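Side-chain contacts in sensor protein (Bacteroides thetaiotaomicron, PDB 2X7X), which binds fructose through this periplasmic domain and, as a hybrid two-component sensor, probably relays the signal by histidine phosphorylation to transcription: residues A[12-15]-A[19-22]; A[149-154]-A[160-165]; A[222-227]-A[245-250]. One frame throughout, in Å; residues are numbered along the deposited sequence.

Overall arrangement
Along the chain the three contacts follow one another without nesting or crossing. Contact 1 closes the short turn from strand 8-13 into helix 18-31 in the first lobe. Contact 2 closes the turn from helix 141-155 into strand 159-167, at the edge of the second lobe's sheet, its centre about 29 Å from that of contact 1. Contact 3 brackets helix 230-235 and strand 241-244, joining the loop after strand 217-220 to the segment that leads from the second sheet to helix 249-260. Contacts 1 and 3 share the fructose and touch directly, W19 and K22 meeting Y245, T247 and L224; contact 2 touches neither.

Contact 1 (A[12-15]-A[19-22]); sequences AQCS and WRHK. With FRU (beta-D-fructofuranose), chain E.
O1 of the bound fructose is gripped by S15 and R20, one from each side of the turn. R20 NE gives the stronger bond, 2.8 Å to FRU O1 at an N-H...O angle of 154°, with the oxygen lying at the edge of the guanidinium near its plane. S15 OG adds a weak bond at 3.4 Å to FRU O1. R20 NH1 reaches the ring oxygen as well, but its 3.0 Å bond to FRU O5 is bent and weak; the guanidinium turns the edge that carries NE and NH1 to the sugar. The flat group lies between two neighbours: C14 SG sits over one face, 3.3 Å from R20 NH1, and the CZ3 corner of W19 covers the opposite face near the rim. The bend at chi2 (-71°) turns the R20 chain so that CD lies 3.5 Å from Q13 CD. The amide plane of Q13 is turned 46° from the guanidinium; Q13 OE1 takes a weak bond of 3.1 Å from R20 NH2, while Q13 NE2 is held by N24. Backbone S15 O lies 3.3 Å from R20 CG. The sugar lies over one face of the W19 indole, offset toward its rim, with CE3 3.6 Å from FRU C1, a face packing common in sugar-binding proteins. In this first beta-alpha-beta unit of the periplasmic binding fold, residues just after strand 8-13 and in the first turns of helix 18-31 line the pocket. D94 pairs with R20 NH1 in a salt bridge, and D17 accepts from the backbone N of R20. With D94 probably offsetting part of its charge and groups over both faces, the guanidinium is likely to present its N-H groups to the sugar in a fixed orientation.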
ATOM      1  N   ALA A  12      27.408 -10.073  -0.292  1.00 40.26           N
ATOM      2  CA  ALA A  12      28.126  -9.604  -1.464  1.00 39.48           C
ATOM      3  C   ALA A  12      27.096  -9.084  -2.456  1.00 38.89           C
ATOM      4  O   ALA A  12      26.293  -9.850  -3.014  1.00 39.03           O
ATOM      5  CB  ALA A  12      28.962 -10.720  -2.066  1.00 39.29           C
ATOM      6  N   GLN A  13      27.119  -7.774  -2.660  1.00 37.59           N
ATOM      7  CA  GLN A  13      26.080  -7.092  -3.416  1.00 36.11           C
ATOM      8  C   GLN A  13      26.687  -6.555  -4.703  1.00 35.02           C
ATOM      9  O   GLN A  13      27.744  -5.931  -4.671  1.00 34.66           O
ATOM     10  CB  GLN A  13      25.518  -5.962  -2.551  1.00 36.34           C
ATOM     11  CG  GLN A  13      24.168  -5.435  -2.932  1.00 36.09           C
ATOM     12  CD  GLN A  13      23.035  -6.368  -2.582  1.00 35.96           C
ATOM     13  OE1 GLN A  13      22.689  -7.250  -3.364  1.00 38.31           O
ATOM     14  NE2 GLN A  13      22.415  -6.151  -1.424  1.00 35.07           N
ATOM     15  N   CYS A  14      26.019  -6.801  -5.828  1.00 33.87           N
ATOM     16  CA  CYS A  14      26.566  -6.463  -7.145  1.00 32.92           C
ATOM     17  C   CYS A  14      26.684  -4.961  -7.403  1.00 32.38           C
ATOM     18  O   CYS A  14      27.507  -4.513  -8.205  1.00 31.93           O
ATOM     19  CB  CYS A  14      25.751  -7.134  -8.258  1.00 33.20           C
ATOM     20  SG  CYS A  14      23.966  -6.766  -8.247  1.00 33.03           S
ATOM     21  N   SER A  15      25.865  -4.179  -6.718  1.00 32.05           N
ATOM     22  CA  SER A  15      25.900  -2.740  -6.910  1.00 32.19           C
ATOM     23  C   SER A  15      25.292  -2.004  -5.738  1.00 32.12           C
ATOM     24  O   SER A  15      24.889  -2.629  -4.754  1.00 31.87           O
ATOM     25  CB  SER A  15      25.199  -2.343  -8.224  1.00 32.29           C
ATOM     26  OG  SER A  15      23.995  -3.050  -8.416  1.00 30.33           O
ATOM     27  N   TRP A  19      17.497   0.754  -4.606  1.00 28.57           N
ATOM     28  CA  TRP A  19      16.925  -0.590  -4.544  1.00 28.14           C
ATOM     29  C   TRP A  19      17.728  -1.480  -3.584  1.00 28.71           C
ATOM     30  O   TRP A  19      17.166  -2.052  -2.653  1.00 28.18           O
ATOM     31  CB  TRP A  19      16.841  -1.204  -5.943  1.00 27.67           C
ATOM     32  CG  TRP A  19      16.027  -2.459  -5.984  1.00 25.85           C
ATOM     33  CD1 TRP A  19      14.697  -2.564  -6.250  1.00 24.45           C
ATOM     34  CD2 TRP A  19      16.494  -3.789  -5.733  1.00 24.47           C
ATOM     35  NE1 TRP A  19      14.304  -3.881  -6.186  1.00 24.30           N
ATOM     36  CE2 TRP A  19      15.390  -4.652  -5.868  1.00 23.64           C
ATOM     37  CE3 TRP A  19      17.745  -4.335  -5.407  1.00 24.75           C
ATOM     38  CZ2 TRP A  19      15.492  -6.031  -5.693  1.00 24.28           C
ATOM     39  CZ3 TRP A  19      17.844  -5.706  -5.230  1.00 25.06           C
ATOM     40  CH2 TRP A  19      16.724  -6.538  -5.373  1.00 24.24           C
ATOM     41  N   ARG A  20      19.038  -1.579  -3.802  1.00 29.78           N
ATOM     42  CA  ARG A  20      19.929  -2.248  -2.840  1.00 31.26           C
ATOM     43  C   ARG A  20      19.815  -1.641  -1.429  1.00 32.53           C
ATOM     44  O   ARG A  20      19.669  -2.372  -0.440  1.00 32.98           O
ATOM     45  CB  ARG A  20      21.388  -2.245  -3.312  1.00 30.34           C
ATOM     46  CG  ARG A  20      21.626  -2.751  -4.730  1.00 29.70           C
ATOM     47  CD  ARG A  20      21.427  -4.262  -4.891  1.00 27.45           C
ATOM     48  NE  ARG A  20      21.224  -4.638  -6.292  1.00 27.64           N
ATOM     49  CZ  ARG A  20      20.942  -5.875  -6.717  1.00 28.58           C
ATOM     50  NH1 ARG A  20      20.760  -6.109  -8.012  1.00 27.69           N
ATOM     51  NH2 ARG A  20      20.845  -6.890  -5.858  1.00 26.66           N
ATOM     52  N   HIS A  21      19.846  -0.313  -1.342  1.00 34.00           N
ATOM     53  CA  HIS A  21      19.705   0.376  -0.065  1.00 35.53           C
ATOM     54  C   HIS A  21      18.498  -0.137   0.711  1.00 35.65           C
ATOM     55  O   HIS A  21      18.613  -0.497   1.883  1.00 35.47           O
ATOM     56  CB  HIS A  21      19.619   1.887  -0.256  1.00 36.08           C
ATOM     57  CG  HIS A  21      19.854   2.657   1.004  1.00 40.16           C
ATOM     58  ND1 HIS A  21      21.120   2.899   1.502  1.00 43.03           N
ATOM     59  CD2 HIS A  21      18.989   3.222   1.883  1.00 42.77           C
ATOM     60  CE1 HIS A  21      21.023   3.587   2.628  1.00 43.87           C
ATOM     61  NE2 HIS A  21      19.742   3.797   2.881  1.00 43.87           N
ATOM     62  N   LYS A  22      17.356  -0.206   0.036  1.00 36.10           N
ATOM     63  CA  LYS A  22      16.137  -0.707   0.652  1.00 36.67           C
ATOM     64  C   LYS A  22      16.250  -2.164   1.142  1.00 37.35           C
ATOM     65  O   LYS A  22      15.759  -2.497   2.226  1.00 37.64           O
ATOM     66  CB  LYS A  22      14.951  -0.562  -0.298  1.00 36.40           C
ATOM     67  CG  LYS A  22      13.616  -0.679   0.414  1.00 36.66           C
ATOM     68  CD  LYS A  22      12.486  -0.927  -0.537  1.00 37.46           C
ATOM     69  CE  LYS A  22      11.257  -1.366   0.223  1.00 37.96           C
ATOM     70  NZ  LYS A  22      10.541  -2.443  -0.511  1.00 38.44           N
TER
HETATM   71  C1  FRU E1335      19.216  -2.875  -8.375  1.00 24.07           C
HETATM   72  C2  FRU E1335      18.832  -3.237  -9.798  1.00 22.70           C
HETATM   73  C3  FRU E1335      17.340  -3.046 -10.057  1.00 21.51           C
HETATM   74  C4  FRU E1335      17.016  -4.232 -10.944  1.00 21.98           C
HETATM   75  C5  FRU E1335      17.874  -5.316 -10.307  1.00 22.73           C
HETATM   76  C6  FRU E1335      18.222  -6.492 -11.217  1.00 23.46           C
HETATM   77  O1  FRU E1335      20.631  -2.724  -8.284  1.00 24.20           O
HETATM   78  O2  FRU E1335      19.643  -2.471 -10.696  1.00 22.07           O
HETATM   79  O3  FRU E1335      17.031  -1.774 -10.645  1.00 19.62           O
HETATM   80  O4  FRU E1335      15.620  -4.549 -10.962  1.00 21.48           O
HETATM   81  O5  FRU E1335      19.085  -4.623  -9.992  1.00 23.02           O
HETATM   82  O6  FRU E1335      18.925  -7.496 -10.457  1.00 24.64           O

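Contact 2 (A[149-154]-A[160-165]); sequences GFMAAI and IKLIDK. With K (potassium ion), chain G.
I154 and I160 meet at the buried end of the contact, where I154 CB lies 3.8 Å from I160 CG2 and the two side chains cross at about a right angle. CG1 of I154 stands between its backbone N and carbonyl carbon (chi1 71°), a placement that leads CD1 over toward the strand, 4.3 Å from L162 CB. F150, also buried, offers the edge of its ring: L162 CD1 lies near the ring plane, 4.2 Å from F150 CE2. These apolar groups fill the angle between helix 141-155 and strand 159-167, the last two elements of a beta-alpha-beta unit that starts with strand 128-135; the N-to-C directions of the two segments make 141°, closer to antiparallel than parallel, with axes 9.7 Å apart at closest. F150 and I160 also touch I131 of strand 128-135. The outer side is more open. There M151 and L162 are both partly exposed, and M151, bent at chi2 and chi3, brings SD to 3.6 Å from L162 CD2. Where the turn closes, a potassium ion joins the backbones, bound by I154 O and I160 O at 2.7 Å each, by F157 O and by two waters.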
ATOM      1  N   GLY A 149      11.311 -13.189 -21.742  1.00 24.47           N
ATOM      2  CA  GLY A 149       9.905 -13.245 -21.364  1.00 23.99           C
ATOM      3  C   GLY A 149       9.127 -12.250 -22.178  1.00 23.68           C
ATOM      4  O   GLY A 149       8.009 -12.516 -22.602  1.00 23.70           O
ATOM      5  N   PHE A 150       9.744 -11.106 -22.419  1.00 23.42           N
ATOM      6  CA  PHE A 150       9.135 -10.067 -23.218  1.00 23.34           C
ATOM      7  C   PHE A 150       9.008 -10.488 -24.678  1.00 23.58           C
ATOM      8  O   PHE A 150       8.004 -10.178 -25.318  1.00 23.10           O
ATOM      9  CB  PHE A 150       9.966  -8.797 -23.093  1.00 23.48           C
ATOM     10  CG  PHE A 150       9.712  -7.794 -24.163  1.00 21.71           C
ATOM     11  CD1 PHE A 150       8.552  -7.039 -24.160  1.00 20.56           C
ATOM     12  CD2 PHE A 150      10.646  -7.594 -25.164  1.00 19.70           C
ATOM     13  CE1 PHE A 150       8.326  -6.099 -25.135  1.00 21.41           C
ATOM     14  CE2 PHE A 150      10.424  -6.662 -26.160  1.00 20.74           C
ATOM     15  CZ  PHE A 150       9.265  -5.911 -26.147  1.00 21.49           C
ATOM     16  N   MET A 151      10.032 -11.167 -25.200  1.00 23.83           N
ATOM     17  CA  MET A 151       9.975 -11.700 -26.563  1.00 24.65           C
ATOM     18  C   MET A 151       8.922 -12.802 -26.679  1.00 24.75           C
ATOM     19  O   MET A 151       8.228 -12.902 -27.701  1.00 24.73           O
ATOM     20  CB  MET A 151      11.333 -12.217 -27.043  1.00 24.62           C
ATOM     21  CG  MET A 151      12.388 -11.121 -27.276  1.00 25.65           C
ATOM     22  SD  MET A 151      11.848  -9.694 -28.263  1.00 27.82           S
ATOM     23  CE  MET A 151      12.293 -10.191 -29.925  1.00 24.50           C
ATOM     24  N   ALA A 152       8.778 -13.603 -25.626  1.00 24.47           N
ATOM     25  CA  ALA A 152       7.803 -14.690 -25.657  1.00 24.84           C
ATOM     26  C   ALA A 152       6.384 -14.131 -25.793  1.00 24.96           C
ATOM     27  O   ALA A 152       5.591 -14.616 -26.602  1.00 24.90           O
ATOM     28  CB  ALA A 152       7.930 -15.582 -24.417  1.00 24.21           C
ATOM     29  N   ALA A 153       6.093 -13.100 -25.004  1.00 25.17           N
ATOM     30  CA  ALA A 153       4.795 -12.453 -24.990  1.00 25.37           C
ATOM     31  C   ALA A 153       4.466 -11.813 -26.324  1.00 25.47           C
ATOM     32  O   ALA A 153       3.391 -12.044 -26.865  1.00 25.88           O
ATOM     33  CB  ALA A 153       4.725 -11.406 -23.875  1.00 25.25           C
ATOM     34  N   ILE A 154       5.380 -11.023 -26.863  1.00 25.58           N
ATOM     35  CA  ILE A 154       5.044 -10.245 -28.050  1.00 26.09           C
ATOM     36  C   ILE A 154       5.123 -11.043 -29.348  1.00 27.28           C
ATOM     37  O   ILE A 154       4.786 -10.523 -30.423  1.00 27.62           O
ATOM     38  CB  ILE A 154       5.839  -8.920 -28.156  1.00 25.54           C
ATOM     39  CG1 ILE A 154       7.301  -9.197 -28.493  1.00 25.39           C
ATOM     40  CG2 ILE A 154       5.678  -8.088 -26.887  1.00 23.02           C
ATOM     41  CD1 ILE A 154       7.968  -8.079 -29.275  1.00 24.36           C
ATOM     42  N   ILE A 160       3.062  -6.088 -33.127  1.00 30.95           N
ATOM     43  CA  ILE A 160       3.931  -5.500 -32.125  1.00 30.55           C
ATOM     44  C   ILE A 160       5.342  -5.895 -32.541  1.00 30.50           C
ATOM     45  O   ILE A 160       5.630  -7.087 -32.661  1.00 30.49           O
ATOM     46  CB  ILE A 160       3.635  -6.055 -30.706  1.00 30.55           C
ATOM     47  CG1 ILE A 160       2.246  -5.630 -30.211  1.00 29.35           C
ATOM     48  CG2 ILE A 160       4.735  -5.654 -29.726  1.00 30.15           C
ATOM     49  CD1 ILE A 160       2.033  -4.150 -30.136  1.00 28.94           C
ATOM     50  N   LYS A 161       6.206  -4.913 -32.775  1.00 30.02           N
ATOM     51  CA  LYS A 161       7.553  -5.187 -33.258  1.00 30.02           C
ATOM     52  C   LYS A 161       8.648  -4.545 -32.421  1.00 29.36           C
ATOM     53  O   LYS A 161       8.629  -3.352 -32.163  1.00 29.41           O
ATOM     54  CB  LYS A 161       7.699  -4.729 -34.700  1.00 30.45           C
ATOM     55  CG  LYS A 161       6.648  -5.324 -35.636  1.00 33.76           C
ATOM     56  CD  LYS A 161       6.719  -4.708 -37.018  1.00 38.48           C
ATOM     57  CE  LYS A 161       5.575  -5.207 -37.895  1.00 42.57           C
ATOM     58  NZ  LYS A 161       4.993  -4.089 -38.747  1.00 44.72           N
ATOM     59  N   LEU A 162       9.609  -5.356 -32.002  1.00 28.73           N
ATOM     60  CA  LEU A 162      10.820  -4.842 -31.425  1.00 28.14           C
ATOM     61  C   LEU A 162      11.736  -4.343 -32.552  1.00 28.09           C
ATOM     62  O   LEU A 162      12.285  -5.145 -33.315  1.00 28.01           O
ATOM     63  CB  LEU A 162      11.504  -5.912 -30.571  1.00 27.89           C
ATOM     64  CG  LEU A 162      12.768  -5.439 -29.845  1.00 27.73           C
ATOM     65  CD1 LEU A 162      12.462  -4.280 -28.885  1.00 28.02           C
ATOM     66  CD2 LEU A 162      13.436  -6.584 -29.112  1.00 27.34           C
ATOM     67  N   ILE A 163      11.892  -3.020 -32.653  1.00 27.88           N
ATOM     68  CA  ILE A 163      12.686  -2.408 -33.727  1.00 27.53           C
ATOM     69  C   ILE A 163      14.093  -1.953 -33.307  1.00 28.10           C
ATOM     70  O   ILE A 163      14.898  -1.561 -34.159  1.00 28.26           O
ATOM     71  CB  ILE A 163      11.942  -1.210 -34.403  1.00 27.42           C
ATOM     72  CG1 ILE A 163      11.778  -0.032 -33.423  1.00 26.88           C
ATOM     73  CG2 ILE A 163      10.613  -1.653 -34.973  1.00 26.08           C
ATOM     74  CD1 ILE A 163      11.521   1.315 -34.097  1.00 24.46           C
ATOM     75  N   ASP A 164      14.382  -1.980 -32.007  1.00 28.57           N
ATOM     76  CA  ASP A 164      15.723  -1.619 -31.506  1.00 28.89           C
ATOM     77  C   ASP A 164      15.941  -2.033 -30.050  1.00 28.44           C
ATOM     78  O   ASP A 164      15.003  -2.047 -29.248  1.00 27.93           O
ATOM     79  CB  ASP A 164      16.007  -0.115 -31.673  1.00 29.10           C
ATOM     80  CG  ASP A 164      17.483   0.179 -31.954  1.00 31.04           C
ATOM     81  OD1 ASP A 164      18.366  -0.538 -31.423  1.00 30.22           O
ATOM     82  OD2 ASP A 164      17.759   1.139 -32.718  1.00 32.89           O
ATOM     83  N   LYS A 165      17.192  -2.353 -29.728  1.00 28.10           N
ATOM     84  CA  LYS A 165      17.577  -2.850 -28.407  1.00 27.98           C
ATOM     85  C   LYS A 165      19.005  -2.415 -28.066  1.00 27.83           C
ATOM     86  O   LYS A 165      19.890  -2.421 -28.918  1.00 28.25           O
ATOM     87  CB  LYS A 165      17.475  -4.374 -28.378  1.00 27.98           C
ATOM     88  CG  LYS A 165      17.846  -5.029 -27.059  1.00 28.64           C
ATOM     89  CD  LYS A 165      17.525  -6.529 -27.074  1.00 29.59           C
ATOM     90  CE  LYS A 165      18.380  -7.303 -28.067  1.00 30.26           C
ATOM     91  NZ  LYS A 165      19.706  -7.597 -27.492  1.00 31.69           N
TER
HETATM   92  K     K G1337       5.800  -9.761 -32.813  1.00 42.46           K
HETATM   93  O   HOH W   1       8.386 -10.129 -32.210  1.00 12.85           O
HETATM   94  O   HOH W   2       4.531 -12.279 -33.746  1.00 31.53           O

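Contact 3 (A[222-227]-A[245-250]); sequences DALPGK and YPTNGD. With FRU (beta-D-fructofuranose), chain E.
D222 and Y245 make a buried contact of one backbone bond and adjoining side chains beside the fructose, between two loops that leave neighbouring parallel strands, 217-220 and 241-244. Y245 N donates to D222 O over 3.0 Å, with a nearly straight N-H...O angle of 169°. Water 3 spans the same place, donating to D222 O at 2.9 Å and to Y245 O at 3.3 Å, so D222 O takes two bonds. The side chains cross obliquely, D222 OD1 lying 3.5 Å from Y245 CB and the carboxylate turned 33° from the tyrosine ring. With CG of D222 anti to its carbonyl carbon (chi1 -84°), the carboxylate reaches the sugar with both oxygens: FRU O4 donates to OD1 at 2.5 Å and FRU O3 to OD2, the latter modelled too short for its length to be trusted. Replacing D222 by alanine removes both carboxylate oxygens and would probably leave the O3 and O4 hydroxyls of the sugar without this acceptor and the flank of Y245 CB less covered. In the two-lobed periplasmic binding fold, the chain passes at 245-248 from the second lobe's sheet to helix 249-260, with P246 and N248 reaching strand 268-271 of the first; contact 3 therefore sits at a crossing between the lobes, where the sugar is held. Y245 CD2 approaches FRU O4 to 3.4 Å, obliquely to the ring. The hydroxyl of Y245 is bonded to D94 and N110, its ring takes a cation-pi contact from R146, and the W19 ring meets it. Farther along, packing is looser: L224 CD2 only nears T247 CG2 at 4.4 Å, and T247 OG1 is hydrogen-bonded to E26 and K22 of helix 18-31.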
ATOM      1  N   ASP A 222      10.663  -2.248 -11.071  1.00 20.29           N
ATOM      2  CA  ASP A 222      11.218  -2.079  -9.717  1.00 20.96           C
ATOM      3  C   ASP A 222      10.120  -1.585  -8.793  1.00 21.86           C
ATOM      4  O   ASP A 222       9.847  -2.209  -7.759  1.00 21.37           O
ATOM      5  CB  ASP A 222      12.430  -1.141  -9.654  1.00 20.92           C
ATOM      6  CG  ASP A 222      13.750  -1.836  -9.986  1.00 21.47           C
ATOM      7  OD1 ASP A 222      13.842  -3.079  -9.955  1.00 20.69           O
ATOM      8  OD2 ASP A 222      14.718  -1.114 -10.292  1.00 22.88           O
ATOM      9  N   ALA A 223       9.494  -0.469  -9.179  1.00 22.93           N
ATOM     10  CA  ALA A 223       8.365   0.124  -8.440  1.00 24.20           C
ATOM     11  C   ALA A 223       8.640   0.429  -6.961  1.00 24.95           C
ATOM     12  O   ALA A 223       7.823   0.105  -6.105  1.00 25.01           O
ATOM     13  CB  ALA A 223       7.103  -0.759  -8.577  1.00 23.62           C
ATOM     14  N   LEU A 224       9.782   1.043  -6.665  1.00 26.48           N
ATOM     15  CA  LEU A 224      10.104   1.469  -5.288  1.00 27.58           C
ATOM     16  C   LEU A 224       9.286   2.694  -4.886  1.00 28.34           C
ATOM     17  O   LEU A 224       8.975   3.533  -5.731  1.00 28.41           O
ATOM     18  CB  LEU A 224      11.593   1.820  -5.161  1.00 27.24           C
ATOM     19  CG  LEU A 224      12.666   0.739  -5.325  1.00 27.44           C
ATOM     20  CD1 LEU A 224      14.073   1.350  -5.424  1.00 27.12           C
ATOM     21  CD2 LEU A 224      12.592  -0.257  -4.181  1.00 27.34           C
ATOM     22  N   PRO A 225       8.935   2.798  -3.593  1.00 29.34           N
ATOM     23  CA  PRO A 225       8.373   4.045  -3.049  1.00 30.07           C
ATOM     24  C   PRO A 225       9.488   5.046  -2.781  1.00 30.86           C
ATOM     25  O   PRO A 225      10.647   4.714  -2.976  1.00 31.33           O
ATOM     26  CB  PRO A 225       7.745   3.601  -1.727  1.00 29.93           C
ATOM     27  CG  PRO A 225       8.546   2.388  -1.314  1.00 29.83           C
ATOM     28  CD  PRO A 225       8.959   1.707  -2.596  1.00 29.59           C
ATOM     29  N   GLY A 226       9.149   6.252  -2.334  1.00 31.71           N
ATOM     30  CA  GLY A 226      10.150   7.268  -2.022  1.00 32.60           C
ATOM     31  C   GLY A 226      10.430   8.240  -3.151  1.00 33.46           C
ATOM     32  O   GLY A 226      10.101   7.966  -4.311  1.00 33.88           O
ATOM     33  N   LYS A 227      11.044   9.371  -2.802  1.00 34.32           N
ATOM     34  CA  LYS A 227      11.437  10.408  -3.762  1.00 35.35           C
ATOM     35  C   LYS A 227      12.415   9.837  -4.792  1.00 35.16           C
ATOM     36  O   LYS A 227      13.257   9.014  -4.449  1.00 35.79           O
ATOM     37  CB  LYS A 227      12.058  11.622  -3.036  1.00 35.64           C
ATOM     38  CG  LYS A 227      12.413  12.822  -3.962  1.00 37.95           C
ATOM     39  CD  LYS A 227      13.309  13.880  -3.279  1.00 39.21           C
ATOM     40  N   TYR A 245       9.486  -5.118  -8.360  1.00 23.81           N
ATOM     41  CA  TYR A 245      10.585  -6.057  -8.192  1.00 24.69           C
ATOM     42  C   TYR A 245      10.977  -6.037  -6.724  1.00 25.52           C
ATOM     43  O   TYR A 245      11.703  -5.134  -6.272  1.00 25.83           O
ATOM     44  CB  TYR A 245      11.767  -5.732  -9.104  1.00 24.33           C
ATOM     45  CG  TYR A 245      12.777  -6.860  -9.176  1.00 24.64           C
ATOM     46  CD1 TYR A 245      12.387  -8.144  -9.595  1.00 25.28           C
ATOM     47  CD2 TYR A 245      14.105  -6.661  -8.821  1.00 23.49           C
ATOM     48  CE1 TYR A 245      13.303  -9.201  -9.664  1.00 24.50           C
ATOM     49  CE2 TYR A 245      15.029  -7.706  -8.887  1.00 23.82           C
ATOM     50  CZ  TYR A 245      14.619  -8.974  -9.311  1.00 24.48           C
ATOM     51  OH  TYR A 245      15.515 -10.023  -9.394  1.00 24.82           O
ATOM     52  N   PRO A 246      10.467  -7.011  -5.962  1.00 26.47           N
ATOM     53  CA  PRO A 246      10.488  -6.924  -4.493  1.00 27.57           C
ATOM     54  C   PRO A 246      11.855  -7.199  -3.890  1.00 28.69           C
ATOM     55  O   PRO A 246      12.580  -8.093  -4.338  1.00 28.85           O
ATOM     56  CB  PRO A 246       9.476  -7.986  -4.051  1.00 27.40           C
ATOM     57  CG  PRO A 246       9.470  -9.002  -5.170  1.00 27.15           C
ATOM     58  CD  PRO A 246       9.810  -8.239  -6.446  1.00 26.83           C
ATOM     59  N   THR A 247      12.188  -6.400  -2.884  1.00 30.09           N
ATOM     60  CA  THR A 247      13.449  -6.490  -2.171  1.00 31.26           C
ATOM     61  C   THR A 247      13.363  -7.577  -1.094  1.00 32.57           C
ATOM     62  O   THR A 247      14.239  -8.439  -1.022  1.00 32.67           O
ATOM     63  CB  THR A 247      13.826  -5.140  -1.546  1.00 30.95           C
ATOM     64  OG1 THR A 247      12.738  -4.667  -0.751  1.00 30.94           O
ATOM     65  CG2 THR A 247      14.118  -4.103  -2.618  1.00 30.94           C
ATOM     66  N   ASN A 248      12.298  -7.528  -0.287  1.00 34.11           N
ATOM     67  CA  ASN A 248      12.007  -8.509   0.762  1.00 35.55           C
ATOM     68  C   ASN A 248      13.217  -8.937   1.606  1.00 36.56           C
ATOM     69  O   ASN A 248      13.454 -10.123   1.835  1.00 36.81           O
ATOM     70  CB  ASN A 248      11.265  -9.715   0.177  1.00 35.55           C
ATOM     71  CG  ASN A 248       9.769  -9.435  -0.060  1.00 36.83           C
ATOM     72  OD1 ASN A 248       9.164  -8.565   0.578  1.00 38.75           O
ATOM     73  ND2 ASN A 248       9.175 -10.177  -0.983  1.00 35.75           N
ATOM     74  N   GLY A 249      13.973  -7.947   2.071  1.00 37.65           N
ATOM     75  CA  GLY A 249      15.166  -8.179   2.883  1.00 39.17           C
ATOM     76  C   GLY A 249      14.942  -9.062   4.094  1.00 40.24           C
ATOM     77  O   GLY A 249      15.796  -9.884   4.433  1.00 40.15           O
ATOM     78  N   ASP A 250      13.792  -8.890   4.738  1.00 41.48           N
ATOM     79  CA  ASP A 250      13.413  -9.710   5.886  1.00 42.95           C
ATOM     80  C   ASP A 250      13.315 -11.214   5.582  1.00 43.80           C
ATOM     81  O   ASP A 250      13.757 -12.042   6.385  1.00 43.92           O
ATOM     82  CB  ASP A 250      12.100  -9.208   6.501  1.00 43.04           C
ATOM     83  CG  ASP A 250      10.919  -9.346   5.563  1.00 43.92           C
ATOM     84  OD1 ASP A 250       9.845  -9.798   6.031  1.00 44.34           O
ATOM     85  OD2 ASP A 250      11.070  -9.000   4.364  1.00 45.35           O
TER
HETATM   86  C1  FRU E1335      19.216  -2.875  -8.375  1.00 24.07           C
HETATM   87  C2  FRU E1335      18.832  -3.237  -9.798  1.00 22.70           C
HETATM   88  C3  FRU E1335      17.340  -3.046 -10.057  1.00 21.51           C
HETATM   89  C4  FRU E1335      17.016  -4.232 -10.944  1.00 21.98           C
HETATM   90  C5  FRU E1335      17.874  -5.316 -10.307  1.00 22.73           C
HETATM   91  C6  FRU E1335      18.222  -6.492 -11.217  1.00 23.46           C
HETATM   92  O1  FRU E1335      20.631  -2.724  -8.284  1.00 24.20           O
HETATM   93  O2  FRU E1335      19.643  -2.471 -10.696  1.00 22.07           O
HETATM   94  O3  FRU E1335      17.031  -1.774 -10.645  1.00 19.62           O
HETATM   95  O4  FRU E1335      15.620  -4.549 -10.962  1.00 21.48           O
HETATM   96  O5  FRU E1335      19.085  -4.623  -9.992  1.00 23.02           O
HETATM   97  O6  FRU E1335      18.925  -7.496 -10.457  1.00 24.64           O
HETATM   98  O   HOH W   3      10.152  -2.576  -4.926  1.00 46.79           O